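Long-range contact in tungsten formylmethanofuran dehydrogenase subunit E (Syntrophus aciditrophicus, PDB 3D00), which binds zinc through a C-terminal treble-clef finger and belongs to the FmdE family implicated in microbial methanogenesis, its precise role being unestablished: residues Gly34-Leu39 against Val98-Asp103. Numbering follows the deposited sequence.
Sequences GFMVDL and VRVFLD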
loop_
_atom_site.group_PDB
_atom_site.type_symbol
_atom_site.label_atom_id
_atom_site.label_comp_id
_atom_site.label_asym_id
_atom_site.label_seq_id
_atom_site.Cartn_x
_atom_site.Cartn_y
_atom_site.Cartn_z
ATOM N N GLY A 34 8.389 6.247 -11.441
ATOM C CA GLY A 34 8.544 5.368 -12.607
ATOM C C GLY A 34 9.961 5.233 -13.141
ATOM O O GLY A 34 10.403 4.137 -13.572
ATOM N N PHE A 35 10.651 6.364 -13.201
ATOM C CA PHE A 35 12.025 6.367 -13.652
ATOM C C PHE A 35 12.859 5.657 -12.655
ATOM O O PHE A 35 13.798 5.001 -13.008
ATOM C CB PHE A 35 12.522 7.780 -13.886
ATOM C CG PHE A 35 11.959 8.397 -15.113
ATOM C CD1 PHE A 35 12.290 7.896 -16.363
ATOM C CD2 PHE A 35 11.140 9.511 -15.035
ATOM C CE1 PHE A 35 11.787 8.465 -17.496
ATOM C CE2 PHE A 35 10.640 10.090 -16.163
ATOM C CZ PHE A 35 10.942 9.569 -17.386
HETATM N N MSE A 36 12.543 5.819 -11.388
HETATM C CA MSE A 36 13.317 5.170 -10.350
HETATM C C MSE A 36 13.187 3.657 -10.334
HETATM O O MSE A 36 14.177 2.933 -10.253
HETATM C CB MSE A 36 12.953 5.739 -8.977
HETATM C CG MSE A 36 13.369 7.172 -8.819
HETATM SE SE MSE A 36 12.461 8.010 -7.292
HETATM C CE MSE A 36 13.450 7.346 -5.894
ATOM N N VAL A 37 11.974 3.175 -10.441
ATOM C CA VAL A 37 11.711 1.747 -10.458
ATOM C C VAL A 37 12.276 1.119 -11.726
ATOM O O VAL A 37 12.856 0.032 -11.666
ATOM C CB VAL A 37 10.193 1.448 -10.336
ATOM C CG1 VAL A 37 9.869 -0.049 -10.633
ATOM C CG2 VAL A 37 9.702 1.874 -8.981
ATOM N N ASP A 38 12.140 1.815 -12.857
ATOM C CA ASP A 38 12.776 1.384 -14.089
ATOM C C ASP A 38 14.305 1.237 -13.979
ATOM O O ASP A 38 14.852 0.232 -14.400
ATOM C CB ASP A 38 12.412 2.351 -15.228
ATOM C CG ASP A 38 13.095 2.017 -16.523
ATOM O OD1 ASP A 38 12.578 1.180 -17.299
ATOM O OD2 ASP A 38 14.133 2.627 -16.779
ATOM N N LEU A 39 14.997 2.238 -13.427
ATOM C CA LEU A 39 16.464 2.148 -13.247
ATOM C C LEU A 39 16.832 1.000 -12.268
ATOM O O LEU A 39 17.797 0.258 -12.487
ATOM C CB LEU A 39 17.004 3.494 -12.742
ATOM C CG LEU A 39 18.511 3.643 -12.440
ATOM C CD1 LEU A 39 19.249 3.341 -13.697
ATOM C CD2 LEU A 39 18.910 5.046 -11.884
ATOM N N VAL A 98 19.402 -2.872 -4.829
ATOM C CA VAL A 98 19.820 -1.560 -5.277
ATOM C C VAL A 98 18.845 -0.543 -4.758
ATOM O O VAL A 98 17.669 -0.778 -4.781
ATOM C CB VAL A 98 19.930 -1.469 -6.834
ATOM C CG1 VAL A 98 20.932 -2.444 -7.313
ATOM C CG2 VAL A 98 18.623 -1.762 -7.509
ATOM N N ARG A 99 19.380 0.577 -4.281
ATOM C CA ARG A 99 18.588 1.682 -3.825
ATOM C C ARG A 99 18.728 2.815 -4.802
ATOM O O ARG A 99 19.845 3.121 -5.249
ATOM C CB ARG A 99 19.093 2.153 -2.489
ATOM C CG ARG A 99 18.279 3.247 -1.873
ATOM C CD ARG A 99 18.943 3.548 -0.529
ATOM N NE ARG A 99 18.187 4.515 0.234
ATOM C CZ ARG A 99 18.465 5.793 0.309
ATOM N NH1 ARG A 99 19.508 6.269 -0.325
ATOM N NH2 ARG A 99 17.668 6.592 1.005
ATOM N N VAL A 100 17.592 3.454 -5.104
ATOM C CA VAL A 100 17.543 4.565 -6.022
ATOM C C VAL A 100 16.900 5.729 -5.317
ATOM O O VAL A 100 15.889 5.586 -4.648
ATOM C CB VAL A 100 16.741 4.256 -7.324
ATOM C CG1 VAL A 100 16.841 5.450 -8.270
ATOM C CG2 VAL A 100 17.245 2.999 -7.978
ATOM N N PHE A 101 17.505 6.888 -5.505
ATOM C CA PHE A 101 17.050 8.092 -4.917
ATOM C C PHE A 101 17.379 9.297 -5.811
ATOM O O PHE A 101 18.102 9.180 -6.811
ATOM C CB PHE A 101 17.677 8.226 -3.515
ATOM C CG PHE A 101 19.197 8.259 -3.484
ATOM C CD1 PHE A 101 19.927 7.107 -3.566
ATOM C CD2 PHE A 101 19.870 9.449 -3.329
ATOM C CE1 PHE A 101 21.310 7.141 -3.495
ATOM C CE2 PHE A 101 21.263 9.499 -3.259
ATOM C CZ PHE A 101 21.974 8.339 -3.341
ATOM N N LEU A 102 16.832 10.449 -5.443
ATOM C CA LEU A 102 17.064 11.684 -6.177
ATOM C C LEU A 102 18.371 12.361 -5.734
ATOM O O LEU A 102 18.684 12.436 -4.548
ATOM C CB LEU A 102 15.876 12.637 -6.032
ATOM C CG LEU A 102 14.775 12.534 -7.096
ATOM C CD1 LEU A 102 14.427 11.093 -7.243
ATOM C CD2 LEU A 102 13.532 13.390 -6.740
ATOM N N ASP A 103 19.109 12.838 -6.724
ATOM C CA ASP A 103 20.403 13.478 -6.550
ATOM C C ASP A 103 20.191 14.960 -6.912
ATOM O O ASP A 103 20.145 15.326 -8.088
ATOM C CB ASP A 103 21.407 12.793 -7.492
ATOM C CG ASP A 103 22.870 13.014 -7.105
ATOM O OD1 ASP A 103 23.221 12.907 -5.912
ATOM O OD2 ASP A 103 23.688 13.248 -8.036
#
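Met36 on helix 28-42 lies against Val100 on strand 96-102, their CA atoms 6.1 Å apart, where the helix packs on one face of the mixed sheet in the alpha+beta core of the FmdE fold. The axes of the two segments approach to 8.4 Å and run nearly antiparallel, at 153°. Such closeness suits the compact Val100, whose beta-branched side chain favours an extended strand and points at the helix. Its CG1, set anti to the backbone N (chi1 -176°), lies 3.9 Å from CG of Met36 as the two side chains pass in opposite directions, while its CG2 rests 3.8 Å from the backbone O of Met36. One turn on, Leu39 also faces the strand and brings CD2 to 4.2 Å from the same CG1, a looser touch that widens the patch along the helix.

Met36, a selenomethionine here, is the long, flexible chain that fills the interface. It starts out beside its own backbone N and then bends at chi3 (78°), which turns the terminal methyl toward the strand backbone. Leu102 meets this chain at about a right angle, its CD1 3.7 Å from SE. Leu143 of the adjacent strand 143-149 and Phe85 touch both Met36 and Leu102, so the side chains around the selenium are apolar.

Phe101 points away from the helix and packs on Ala86 of strand 86-91. Arg99 forms salt bridges with Glu55 of its own chain and with Glu171 of the second subunit, against which Phe101 also packs. On the helix side, the methyl CE of Met36 ends 3.3 Å from the carbonyl O of Val100 and 3.8 Å from CA of Phe101.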